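Local coordinates for protein xyloglucan-specific endo-beta-1,4-glucanase BoGH9A (Bacteroides ovatus, PDB 6DHT) that cleaves the beta-1,4-linked glucan backbone of xyloglucan internally, releasing xyloglucan oligosaccharides, at residues A[166-178]-A[237-251]. Sequence-based numbering, arbitrary orientation.
Sequences WYDAGDYNKYIVN and YHKLTTPFFEGFVKP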
# COMPACT_ATOMS: atom_id res chain seq x y z
N TRP A 166 -12.95 -6.58 0.09
CA TRP A 166 -12.90 -5.25 0.66
C TRP A 166 -13.55 -4.19 -0.23
O TRP A 166 -13.44 -4.26 -1.45
CB TRP A 166 -11.46 -4.78 0.88
CG TRP A 166 -10.57 -5.71 1.64
CD1 TRP A 166 -10.77 -6.18 2.90
CD2 TRP A 166 -9.32 -6.25 1.19
NE1 TRP A 166 -9.71 -7.00 3.27
CE2 TRP A 166 -8.81 -7.05 2.23
CE3 TRP A 166 -8.59 -6.13 0.02
CZ2 TRP A 166 -7.60 -7.71 2.13
CZ3 TRP A 166 -7.37 -6.78 -0.08
CH2 TRP A 166 -6.89 -7.55 0.97
N TYR A 167 -14.14 -3.16 0.37
CA TYR A 167 -14.36 -1.92 -0.35
C TYR A 167 -13.00 -1.41 -0.83
O TYR A 167 -12.02 -1.43 -0.09
CB TYR A 167 -14.98 -0.87 0.55
CG TYR A 167 -16.34 -1.20 1.10
CD1 TYR A 167 -17.38 -1.59 0.27
CD2 TYR A 167 -16.59 -1.09 2.47
CE1 TYR A 167 -18.63 -1.87 0.80
CE2 TYR A 167 -17.83 -1.38 3.00
CZ TYR A 167 -18.84 -1.76 2.15
OH TYR A 167 -20.09 -2.06 2.66
N ASP A 168 -12.93 -0.92 -2.06
CA ASP A 168 -11.66 -0.50 -2.63
C ASP A 168 -11.02 0.69 -1.92
O ASP A 168 -9.79 0.76 -1.79
CB ASP A 168 -11.84 -0.11 -4.08
CG ASP A 168 -10.55 -0.06 -4.85
OD1 ASP A 168 -9.79 -1.06 -4.82
OD2 ASP A 168 -10.29 0.95 -5.52
N ALA A 169 -11.82 1.68 -1.52
CA ALA A 169 -11.26 2.98 -1.24
C ALA A 169 -12.30 3.86 -0.58
O ALA A 169 -13.00 3.41 0.32
CB ALA A 169 -10.78 3.59 -2.57
N GLY A 170 -12.39 5.12 -1.01
CA GLY A 170 -13.44 5.98 -0.52
C GLY A 170 -14.81 5.61 -1.05
O GLY A 170 -15.82 6.15 -0.54
N ASP A 171 -14.86 4.74 -2.06
CA ASP A 171 -16.10 4.19 -2.64
C ASP A 171 -16.32 2.74 -2.19
O ASP A 171 -15.45 2.13 -1.53
CB ASP A 171 -16.07 4.26 -4.18
CG ASP A 171 -15.03 3.37 -4.80
OD1 ASP A 171 -13.83 3.57 -4.46
OD2 ASP A 171 -15.42 2.52 -5.63
N TYR A 172 -17.44 2.15 -2.60
CA TYR A 172 -17.89 0.86 -2.07
C TYR A 172 -17.84 -0.28 -3.10
O TYR A 172 -18.39 -1.34 -2.87
CB TYR A 172 -19.33 1.01 -1.55
CG TYR A 172 -19.53 1.87 -0.33
CD1 TYR A 172 -18.72 1.76 0.81
CD2 TYR A 172 -20.58 2.80 -0.28
CE1 TYR A 172 -18.95 2.52 1.93
CE2 TYR A 172 -20.81 3.55 0.83
CZ TYR A 172 -20.00 3.45 1.95
OH TYR A 172 -20.19 4.19 3.10
N ASN A 173 -17.13 -0.07 -4.20
CA ASN A 173 -16.99 -1.08 -5.23
C ASN A 173 -15.75 -1.95 -5.02
O ASN A 173 -14.91 -1.60 -4.20
CB ASN A 173 -16.99 -0.37 -6.58
CG ASN A 173 -18.23 0.50 -6.74
OD1 ASN A 173 -19.34 -0.05 -6.82
ND2 ASN A 173 -18.07 1.81 -6.66
N LYS A 174 -15.67 -3.08 -5.70
CA LYS A 174 -14.61 -4.07 -5.47
C LYS A 174 -13.96 -4.37 -6.80
O LYS A 174 -14.65 -4.75 -7.74
CB LYS A 174 -15.19 -5.34 -4.85
CG LYS A 174 -16.02 -5.06 -3.61
CD LYS A 174 -16.47 -6.29 -2.87
CE LYS A 174 -17.28 -7.22 -3.75
NZ LYS A 174 -18.00 -8.24 -2.96
N TYR A 175 -12.65 -4.22 -6.90
CA TYR A 175 -11.95 -4.25 -8.18
C TYR A 175 -10.84 -5.31 -8.16
O TYR A 175 -9.99 -5.30 -7.26
CB TYR A 175 -11.30 -2.91 -8.45
CG TYR A 175 -12.22 -1.69 -8.37
CD1 TYR A 175 -12.60 -1.16 -7.14
CD2 TYR A 175 -12.67 -1.02 -9.53
CE1 TYR A 175 -13.40 -0.02 -7.04
CE2 TYR A 175 -13.48 0.11 -9.43
CZ TYR A 175 -13.84 0.61 -8.20
OH TYR A 175 -14.64 1.75 -8.10
N ILE A 176 -10.81 -6.19 -9.15
CA ILE A 176 -9.84 -7.28 -9.17
C ILE A 176 -8.40 -6.79 -9.38
O ILE A 176 -7.46 -7.27 -8.73
CB ILE A 176 -10.23 -8.32 -10.26
CG1 ILE A 176 -11.45 -9.14 -9.84
CG2 ILE A 176 -9.06 -9.26 -10.52
CD1 ILE A 176 -11.24 -10.07 -8.66
N VAL A 177 -8.20 -5.84 -10.27
CA VAL A 177 -6.85 -5.35 -10.53
C VAL A 177 -6.26 -4.77 -9.26
O VAL A 177 -5.15 -5.15 -8.82
CB VAL A 177 -6.84 -4.34 -11.69
CG1 VAL A 177 -5.55 -3.54 -11.73
CG2 VAL A 177 -7.06 -5.08 -13.01
N ASN A 178 -6.99 -3.85 -8.64
CA ASN A 178 -6.41 -3.15 -7.51
C ASN A 178 -6.27 -4.06 -6.30
O ASN A 178 -5.26 -3.99 -5.59
CB ASN A 178 -7.26 -1.94 -7.16
CG ASN A 178 -6.49 -0.93 -6.37
OD1 ASN A 178 -5.34 -0.62 -6.71
ND2 ASN A 178 -7.08 -0.43 -5.30
N TYR A 237 -13.91 -11.24 -14.24
CA TYR A 237 -14.62 -9.98 -14.40
C TYR A 237 -13.77 -8.88 -13.79
O TYR A 237 -13.15 -9.09 -12.75
CB TYR A 237 -15.99 -10.05 -13.71
CG TYR A 237 -16.82 -11.25 -14.16
CD1 TYR A 237 -17.26 -11.35 -15.48
CD2 TYR A 237 -17.17 -12.24 -13.28
CE1 TYR A 237 -18.01 -12.43 -15.89
CE2 TYR A 237 -17.91 -13.32 -13.68
CZ TYR A 237 -18.32 -13.42 -14.98
OH TYR A 237 -19.06 -14.51 -15.35
N HIS A 238 -13.70 -7.73 -14.45
CA HIS A 238 -12.81 -6.64 -14.05
C HIS A 238 -13.14 -6.12 -12.66
O HIS A 238 -12.23 -5.88 -11.85
CB HIS A 238 -12.87 -5.52 -15.08
CG HIS A 238 -11.79 -4.49 -14.97
ND1 HIS A 238 -10.46 -4.74 -15.29
CD2 HIS A 238 -11.84 -3.19 -14.62
CE1 HIS A 238 -9.76 -3.63 -15.14
NE2 HIS A 238 -10.57 -2.67 -14.73
N LYS A 239 -14.42 -5.90 -12.37
CA LYS A 239 -14.82 -5.35 -11.08
C LYS A 239 -16.28 -5.71 -10.78
O LYS A 239 -17.03 -6.16 -11.67
CB LYS A 239 -14.62 -3.85 -11.05
CG LYS A 239 -15.39 -3.11 -12.15
CD LYS A 239 -15.21 -1.60 -12.04
CE LYS A 239 -15.80 -0.87 -13.25
NZ LYS A 239 -15.72 0.60 -13.12
N LEU A 240 -16.66 -5.53 -9.51
CA LEU A 240 -18.02 -5.66 -9.04
C LEU A 240 -18.42 -4.28 -8.59
O LEU A 240 -17.78 -3.68 -7.73
CB LEU A 240 -18.11 -6.70 -7.93
CG LEU A 240 -19.50 -7.11 -7.44
CD1 LEU A 240 -19.42 -8.40 -6.66
CD2 LEU A 240 -20.11 -6.03 -6.56
N THR A 241 -19.47 -3.72 -9.20
CA THR A 241 -19.73 -2.30 -9.08
C THR A 241 -21.21 -1.95 -9.24
O THR A 241 -22.00 -2.73 -9.80
CB THR A 241 -18.92 -1.51 -10.16
OG1 THR A 241 -19.04 -0.11 -9.99
CG2 THR A 241 -19.33 -1.93 -11.58
N THR A 242 -21.57 -0.80 -8.71
CA THR A 242 -22.85 -0.16 -9.06
C THR A 242 -22.59 0.63 -10.32
O THR A 242 -21.46 0.88 -10.70
CB THR A 242 -23.28 0.77 -7.93
OG1 THR A 242 -22.19 1.61 -7.56
CG2 THR A 242 -23.73 -0.02 -6.73
N PRO A 243 -23.66 1.06 -11.02
CA PRO A 243 -23.40 1.87 -12.21
C PRO A 243 -22.78 3.23 -11.92
O PRO A 243 -21.93 3.72 -12.68
CB PRO A 243 -24.80 2.04 -12.82
CG PRO A 243 -25.52 0.82 -12.38
CD PRO A 243 -25.04 0.57 -10.97
N PHE A 244 -23.23 3.87 -10.84
CA PHE A 244 -22.69 5.14 -10.40
C PHE A 244 -22.11 5.01 -8.98
O PHE A 244 -22.55 4.19 -8.19
CB PHE A 244 -23.79 6.23 -10.33
CG PHE A 244 -24.34 6.65 -11.67
CD1 PHE A 244 -23.64 7.54 -12.47
CD2 PHE A 244 -25.56 6.17 -12.10
CE1 PHE A 244 -24.15 7.93 -13.70
CE2 PHE A 244 -26.08 6.56 -13.33
CZ PHE A 244 -25.37 7.44 -14.13
N PHE A 245 -21.17 5.88 -8.67
CA PHE A 245 -20.76 6.02 -7.28
C PHE A 245 -21.96 6.43 -6.45
O PHE A 245 -22.74 7.28 -6.88
CB PHE A 245 -19.67 7.08 -7.13
CG PHE A 245 -18.35 6.67 -7.70
CD1 PHE A 245 -17.69 5.53 -7.24
CD2 PHE A 245 -17.71 7.48 -8.62
CE1 PHE A 245 -16.45 5.18 -7.74
CE2 PHE A 245 -16.47 7.15 -9.13
CZ PHE A 245 -15.82 5.99 -8.66
N GLU A 246 -22.11 5.83 -5.28
CA GLU A 246 -23.08 6.23 -4.29
C GLU A 246 -22.75 7.58 -3.68
O GLU A 246 -21.63 8.08 -3.76
CB GLU A 246 -23.15 5.17 -3.18
CG GLU A 246 -23.50 3.78 -3.64
CD GLU A 246 -24.99 3.54 -3.91
OE1 GLU A 246 -25.74 4.52 -4.15
OE2 GLU A 246 -25.41 2.36 -3.89
N GLY A 247 -23.74 8.20 -3.04
CA GLY A 247 -23.48 9.37 -2.25
C GLY A 247 -22.74 8.97 -0.98
O GLY A 247 -22.36 7.79 -0.81
N PHE A 248 -22.52 9.95 -0.12
CA PHE A 248 -21.83 9.75 1.15
C PHE A 248 -22.82 9.23 2.20
O PHE A 248 -23.21 9.94 3.14
CB PHE A 248 -21.03 10.99 1.55
CG PHE A 248 -19.70 11.06 0.85
CD1 PHE A 248 -19.63 11.03 -0.54
CD2 PHE A 248 -18.51 11.03 1.56
CE1 PHE A 248 -18.42 11.03 -1.20
CE2 PHE A 248 -17.28 11.03 0.90
CZ PHE A 248 -17.25 11.04 -0.48
N VAL A 249 -23.19 7.97 2.02
CA VAL A 249 -24.17 7.30 2.86
C VAL A 249 -23.58 6.03 3.44
O VAL A 249 -22.58 5.52 2.94
CB VAL A 249 -25.43 6.94 2.06
CG1 VAL A 249 -26.03 8.21 1.44
CG2 VAL A 249 -25.14 5.95 0.97
N LYS A 250 -24.20 5.51 4.49
CA LYS A 250 -23.74 4.28 5.12
C LYS A 250 -23.97 3.09 4.19
O LYS A 250 -24.88 3.09 3.37
CB LYS A 250 -24.50 4.03 6.42
CG LYS A 250 -24.33 5.04 7.50
CD LYS A 250 -25.39 4.80 8.59
CE LYS A 250 -25.52 5.95 9.58
NZ LYS A 250 -24.52 5.84 10.66
N PRO A 251 -23.14 2.04 4.31
CA PRO A 251 -23.39 0.89 3.44
C PRO A 251 -24.82 0.32 3.49
O PRO A 251 -25.38 -0.04 2.45
CB PRO A 251 -22.37 -0.14 3.95
CG PRO A 251 -21.25 0.68 4.44
CD PRO A 251 -21.88 1.91 5.05
O HOH W 1 -10.18 -4.08 -11.66
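A short antiparallel ladder pairs strand 174-175, just after the predicted nucleophile Asp171, with strand 239-241. Lys174 and Leu240 form its hydrogen-bonded pair, with Lys174 N to Leu240 O at 3.0 Å and Leu240 N to Lys174 O at 2.8 Å. Next to it, the Tyr175 ring runs alongside the extended Lys239 chain, Tyr175 CE2 3.6 Å from Lys239 CD, while Lys239 NZ is hydrogen-bonded to Gly331 O. Beyond the strands, Asn173 takes over the link: with CG anti to the carbonyl carbon (chi1 -55°), its amide reaches the end of strand 239-241 and Asn173 OD1 accepts from Thr242 N at 3.0 Å, the donor tilted 34° from the amide carbonyl plane. Asn173 ND2 turns to Asp171 OD2 at 2.9 Å, on the anti lone pair, and Tyr175 OH donates to the same oxygen from the syn side at 2.7 Å. Two donors thus grip OD2 of Asp171, which also lies at the edge of the Phe245 ring, 3.5 Å from Phe245 CE1. Were Asn173 an alanine, Thr242 N would probably lose its acceptor and Asp171 OD2 one of its two donors. Tyr172 OH donates to Val249 O at 2.7 Å. With Glu548, the predicted proton donor, close to Asp171, the arrangement is consistent with the catalytic centre of a family 9 glycoside hydrolase, Asn173 and Tyr175 supporting Asp171 from the second shell.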